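Long-range contacts in IroE-like serine hydrolase (PDB 3GFF), which is probably an alpha/beta-hydrolase of the esterase D family that acts on ester bonds: residues 119-124 and 159-164; 90-95 and 147-152. All coordinates share one frame; numbering follows the deposited sequence.

Following the chain from its N terminus, residues 90-95 come first, in the loop after the short helix 86-89, and then 119-124 on helix 114-132. The chain goes on through strand 138-144 to 147-152 on helix 146-156, and ends this tour at 159-164, the loop into strand 164-168. Interaction 2 closes the span from Y90 to V150 and interaction 1 the span from D119 to F162, so the two closures cross. Their centres lie 15 Å apart and their nearest atoms about 5 Å, without touching. Helix 146-156 and the loop that follows it are thereby tied to two earlier elements: its N-terminal part to loop 90-95, its exit loop to helix 114-132.

Interaction 1: residues 119-124 and 159-164; sequences DFIEKE and RPLFSA
E122 and L161 bring the backbones closest, with their CA atoms 6.7 Å apart; 119-124 is a piece of helix 114-132, widened to a pi-type turn at 121-124, and 159-164 is an irregular run leading into strand 164-168. The carboxylate of E122 bridges two groups of that run. Its OE1 takes R159 NH1 at 2.9 Å on the anti lone pair, in the guanidinium plane and fairly straight at 161°, while OE2 accepts L161 N at 3.1 Å, nearly along the C-O axis. One turn back, D119 OD1 receives NH1 and NH2 of R159 through weak, bent bonds, the nearer, to NH1, being 2.9 Å. R159 is bent at chi2 (-46°), its CB, CG and CD passing beside E122 OE1 before the guanidinium reaches D119; NH2 is also hydrogen-bonded to G115 O. In this alpha/beta-hydrolase fold the salt-bridge network of D119, E122 and R159 pins the loop between helix 146-156 and strand 164-168 to the neighbouring helix 114-132. Replacing E122 by an alanine removes both oxygens and would probably leave L161 N without this acceptor and R159 with the weak D119 bonds and G115 O. On the inner side, I121 CG2 presses tightly on L161 CD2 at 3.5 Å and meets F162 CZ at the ring's far end, 3.8 Å away. L161 CD2 also lies over one face of the F162 ring, offset toward its rim.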
loop_
_atom_site.group_PDB
_atom_site.type_symbol
_atom_site.label_atom_id
_atom_site.label_comp_id
_atom_site.label_asym_id
_atom_site.label_seq_id
_atom_site.Cartn_x
_atom_site.Cartn_y
_atom_site.Cartn_z
ATOM N N ASP A 119 -2.146 29.504 5.198
ATOM C CA ASP A 119 -1.337 30.509 5.904
ATOM C C ASP A 119 -0.810 29.918 7.202
ATOM O O ASP A 119 0.346 30.151 7.593
ATOM C CB ASP A 119 -2.152 31.749 6.201
ATOM C CG ASP A 119 -2.454 32.567 4.955
ATOM O OD1 ASP A 119 -1.818 32.392 3.896
ATOM O OD2 ASP A 119 -3.354 33.381 5.043
ATOM N N PHE A 120 -1.660 29.162 7.891
ATOM C CA PHE A 120 -1.256 28.426 9.106
ATOM C C PHE A 120 -0.036 27.526 8.856
ATOM O O PHE A 120 0.889 27.476 9.657
ATOM C CB PHE A 120 -2.425 27.621 9.692
ATOM C CG PHE A 120 -1.988 26.341 10.423
ATOM C CD1 PHE A 120 -1.335 26.396 11.652
ATOM C CD2 PHE A 120 -2.250 25.074 9.865
ATOM C CE1 PHE A 120 -0.934 25.217 12.324
ATOM C CE2 PHE A 120 -1.814 23.876 10.521
ATOM C CZ PHE A 120 -1.156 23.973 11.749
ATOM N N ILE A 121 -0.042 26.830 7.731
ATOM C CA ILE A 121 1.060 25.946 7.365
ATOM C C ILE A 121 2.333 26.762 7.103
ATOM O O ILE A 121 3.381 26.472 7.666
ATOM C CB ILE A 121 0.705 25.045 6.151
ATOM C CG1 ILE A 121 -0.415 24.063 6.525
ATOM C CG2 ILE A 121 1.982 24.295 5.608
ATOM C CD1 ILE A 121 -0.965 23.267 5.353
ATOM N N GLU A 122 2.229 27.810 6.294
ATOM C CA GLU A 122 3.407 28.593 5.933
ATOM C C GLU A 122 3.941 29.509 6.984
ATOM O O GLU A 122 5.157 29.713 7.052
ATOM C CB GLU A 122 3.147 29.414 4.658
ATOM C CG GLU A 122 2.942 28.528 3.446
ATOM C CD GLU A 122 3.011 29.263 2.141
ATOM O OE1 GLU A 122 2.040 29.928 1.740
ATOM O OE2 GLU A 122 4.034 29.117 1.469
ATOM N N LYS A 123 3.037 30.090 7.773
ATOM C CA LYS A 123 3.425 31.096 8.732
ATOM C C LYS A 123 3.707 30.513 10.114
ATOM O O LYS A 123 4.500 31.071 10.839
ATOM C CB LYS A 123 2.380 32.221 8.793
ATOM C CG LYS A 123 2.164 32.935 7.457
ATOM C CD LYS A 123 3.357 33.790 7.048
ATOM C CE LYS A 123 3.012 34.714 5.827
ATOM N NZ LYS A 123 4.161 35.606 5.414
ATOM N N GLU A 124 3.100 29.371 10.440
ATOM C CA GLU A 124 3.288 28.757 11.750
ATOM C C GLU A 124 3.830 27.335 11.717
ATOM O O GLU A 124 4.937 27.081 12.215
ATOM C CB GLU A 124 1.980 28.807 12.510
ATOM C CG GLU A 124 1.442 30.212 12.703
ATOM C CD GLU A 124 0.055 30.269 13.306
ATOM O OE1 GLU A 124 -0.779 29.385 13.039
ATOM O OE2 GLU A 124 -0.236 31.223 14.027
ATOM N N ARG A 159 1.569 29.399 -3.637
ATOM C CA ARG A 159 2.214 29.320 -2.322
ATOM C C ARG A 159 3.629 28.828 -2.542
ATOM O O ARG A 159 3.815 27.787 -3.169
ATOM C CB ARG A 159 1.474 28.379 -1.352
ATOM C CG ARG A 159 0.020 28.732 -1.136
ATOM C CD ARG A 159 -0.168 30.236 -0.888
ATOM N NE ARG A 159 -1.484 30.525 -0.331
ATOM C CZ ARG A 159 -1.757 30.637 0.977
ATOM N NH1 ARG A 159 -0.820 30.480 1.899
ATOM N NH2 ARG A 159 -2.990 30.934 1.369
ATOM N N PRO A 160 4.627 29.597 -2.063
ATOM C CA PRO A 160 6.046 29.270 -2.286
ATOM C C PRO A 160 6.659 28.081 -1.535
ATOM O O PRO A 160 7.677 27.569 -1.972
ATOM C CB PRO A 160 6.756 30.603 -1.965
ATOM C CG PRO A 160 5.868 31.294 -1.031
ATOM C CD PRO A 160 4.464 30.894 -1.367
ATOM N N LEU A 161 6.035 27.647 -0.442
ATOM C CA LEU A 161 6.523 26.558 0.388
ATOM C C LEU A 161 6.641 25.199 -0.334
ATOM O O LEU A 161 7.629 24.467 -0.135
ATOM C CB LEU A 161 5.567 26.347 1.574
ATOM C CG LEU A 161 5.870 25.212 2.561
ATOM C CD1 LEU A 161 7.227 25.466 3.276
ATOM C CD2 LEU A 161 4.761 24.997 3.606
ATOM N N PHE A 162 5.617 24.861 -1.128
ATOM C CA PHE A 162 5.527 23.536 -1.735
ATOM C C PHE A 162 5.977 23.515 -3.201
ATOM O O PHE A 162 5.614 24.392 -3.946
ATOM C CB PHE A 162 4.078 22.997 -1.703
ATOM C CG PHE A 162 3.467 22.898 -0.342
ATOM C CD1 PHE A 162 3.857 21.917 0.539
ATOM C CD2 PHE A 162 2.447 23.761 0.047
ATOM C CE1 PHE A 162 3.261 21.802 1.811
ATOM C CE2 PHE A 162 1.850 23.652 1.321
ATOM C CZ PHE A 162 2.267 22.671 2.189
ATOM N N SER A 163 6.750 22.499 -3.597
ATOM C CA SER A 163 7.153 22.326 -5.016
ATOM C C SER A 163 6.341 21.239 -5.722
ATOM O O SER A 163 6.288 21.194 -6.959
ATOM C CB SER A 163 8.643 22.000 -5.144
ATOM O OG SER A 163 9.000 20.923 -4.293
ATOM N N ALA A 164 5.713 20.381 -4.941
ATOM C CA ALA A 164 4.994 19.215 -5.483
ATOM C C ALA A 164 3.728 18.975 -4.732
ATOM O O ALA A 164 3.687 19.077 -3.485
ATOM C CB ALA A 164 5.882 17.910 -5.399
#

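Interaction 2: residues 90-95 and 147-152; sequences YTPTHT and GGLVAM
The first turns of helix 146-156, which begins within the probable nucleophile elbow of this alpha/beta-hydrolase (a GxSxG pattern with S145 at its centre and G147 as its last glycine), pack against Y90 and P92 of the loop after helix 86-89. Y90 and V150 have the nearest CA atoms, 5.6 Å apart. The phenol ring of Y90 approaches the start of the helix obliquely. Its CD2 lies 3.4 Å from G147 N, with G147 CA almost as near, and CD1 meets V150 CG2 at 3.7 Å from the same side of the ring plane. That methyl also touches Y90 CA: with V150 CG1 anti to the backbone N (chi1 174°), CG2 stands anti to the carbonyl carbon, which turns it to the tyrosine. A CB at G147 would come close to Y90 CE2, about 3.5 Å, so the bare glycine suits this close approach. Between G147 and V150 in sequence, L149 sets CB 3.5 Å from Y90 O and 4.2 Å from P92 CD, and Y179 of helix 178-189 touches both L149 and P92. The polar end of the tyrosine belongs to another partner, since its OH is hydrogen-bonded to D50 N, while its ring meets that of F117 with the planes at about 50°. No hydrogen bond joins the two segments. The contact therefore depends on the fit of a ring, a proline and aliphatic carbons in a buried place, with the D50 bond helping to fix where the ring lies beside G147.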
loop_
_atom_site.group_PDB
_atom_site.type_symbol
_atom_site.label_atom_id
_atom_site.label_comp_id
_atom_site.label_asym_id
_atom_site.label_seq_id
_atom_site.Cartn_x
_atom_site.Cartn_y
_atom_site.Cartn_z
ATOM N N TYR A 90 -10.528 23.107 4.594
ATOM C CA TYR A 90 -10.229 22.416 3.348
ATOM C C TYR A 90 -10.977 22.955 2.149
ATOM O O TYR A 90 -10.781 22.448 1.049
ATOM C CB TYR A 90 -10.447 20.895 3.520
ATOM C CG TYR A 90 -9.343 20.168 4.264
ATOM C CD1 TYR A 90 -8.481 20.841 5.119
ATOM C CD2 TYR A 90 -9.223 18.792 4.184
ATOM C CE1 TYR A 90 -7.501 20.192 5.802
ATOM C CE2 TYR A 90 -8.218 18.108 4.900
ATOM C CZ TYR A 90 -7.379 18.818 5.717
ATOM O OH TYR A 90 -6.385 18.187 6.472
ATOM N N THR A 91 -11.817 23.977 2.364
ATOM C CA THR A 91 -12.613 24.592 1.292
ATOM C C THR A 91 -12.090 25.977 0.932
ATOM O O THR A 91 -11.895 26.811 1.788
ATOM C CB THR A 91 -14.129 24.607 1.642
ATOM O OG1 THR A 91 -14.363 25.273 2.887
ATOM C CG2 THR A 91 -14.660 23.146 1.729
ATOM N N PRO A 92 -11.784 26.193 -0.354
ATOM C CA PRO A 92 -11.228 27.461 -0.803
ATOM C C PRO A 92 -12.256 28.570 -0.976
ATOM O O PRO A 92 -11.897 29.762 -0.877
ATOM C CB PRO A 92 -10.581 27.096 -2.133
ATOM C CG PRO A 92 -11.385 25.907 -2.647
ATOM C CD PRO A 92 -11.911 25.205 -1.450
ATOM N N THR A 93 -13.510 28.185 -1.240
ATOM C CA THR A 93 -14.596 29.120 -1.393
ATOM C C THR A 93 -15.746 28.736 -0.456
ATOM O O THR A 93 -15.863 27.590 -0.016
ATOM C CB THR A 93 -15.074 29.196 -2.875
ATOM O OG1 THR A 93 -15.439 27.890 -3.358
ATOM C CG2 THR A 93 -13.959 29.747 -3.760
ATOM N N HIS A 94 -16.574 29.729 -0.171
ATOM C CA HIS A 94 -17.726 29.603 0.679
ATOM C C HIS A 94 -19.006 29.367 -0.129
ATOM O O HIS A 94 -19.291 30.079 -1.074
ATOM C CB HIS A 94 -17.905 30.886 1.500
ATOM C CG HIS A 94 -19.147 30.896 2.342
ATOM N ND1 HIS A 94 -19.301 30.094 3.453
ATOM C CD2 HIS A 94 -20.306 31.599 2.220
ATOM C CE1 HIS A 94 -20.499 30.299 3.976
ATOM N NE2 HIS A 94 -21.140 31.183 3.230
ATOM N N THR A 95 -19.766 28.363 0.286
ATOM C CA THR A 95 -21.106 28.075 -0.240
ATOM C C THR A 95 -21.818 27.245 0.821
ATOM O O THR A 95 -21.183 26.520 1.588
ATOM C CB THR A 95 -21.123 27.311 -1.595
ATOM O OG1 THR A 95 -22.478 27.165 -2.061
ATOM C CG2 THR A 95 -20.509 25.926 -1.443
ATOM N N GLY A 147 -9.197 17.413 1.049
ATOM C CA GLY A 147 -7.777 17.802 1.186
ATOM C C GLY A 147 -7.123 18.032 -0.185
ATOM O O GLY A 147 -6.141 18.773 -0.313
ATOM N N GLY A 148 -7.650 17.386 -1.223
ATOM C CA GLY A 148 -7.191 17.604 -2.593
ATOM C C GLY A 148 -7.406 19.052 -3.035
ATOM O O GLY A 148 -6.662 19.563 -3.839
ATOM N N LEU A 149 -8.447 19.692 -2.498
ATOM C CA LEU A 149 -8.802 21.073 -2.804
ATOM C C LEU A 149 -7.787 22.017 -2.201
ATOM O O LEU A 149 -7.600 23.093 -2.739
ATOM C CB LEU A 149 -10.194 21.446 -2.276
ATOM C CG LEU A 149 -11.390 20.817 -2.964
ATOM C CD1 LEU A 149 -12.649 21.026 -2.143
ATOM C CD2 LEU A 149 -11.517 21.413 -4.378
ATOM N N VAL A 150 -7.169 21.617 -1.081
ATOM C CA VAL A 150 -6.111 22.405 -0.433
ATOM C C VAL A 150 -4.885 22.436 -1.362
ATOM O O VAL A 150 -4.271 23.494 -1.574
ATOM C CB VAL A 150 -5.719 21.836 0.922
ATOM C CG1 VAL A 150 -4.519 22.610 1.490
ATOM C CG2 VAL A 150 -6.900 21.830 1.890
ATOM N N ALA A 151 -4.524 21.263 -1.894
ATOM C CA ALA A 151 -3.448 21.139 -2.899
ATOM C C ALA A 151 -3.744 22.060 -4.070
ATOM O O ALA A 151 -2.896 22.851 -4.447
ATOM C CB ALA A 151 -3.291 19.696 -3.378
HETATM N N MSE A 152 -4.967 22.007 -4.608
HETATM C CA MSE A 152 -5.328 22.845 -5.772
HETATM C C MSE A 152 -5.189 24.323 -5.479
HETATM O O MSE A 152 -4.689 25.066 -6.311
HETATM C CB MSE A 152 -6.764 22.564 -6.248
HETATM C CG MSE A 152 -6.999 21.162 -6.851
HETATM SE SE MSE A 152 -5.637 20.646 -8.181
HETATM C CE MSE A 152 -6.360 19.045 -8.872
#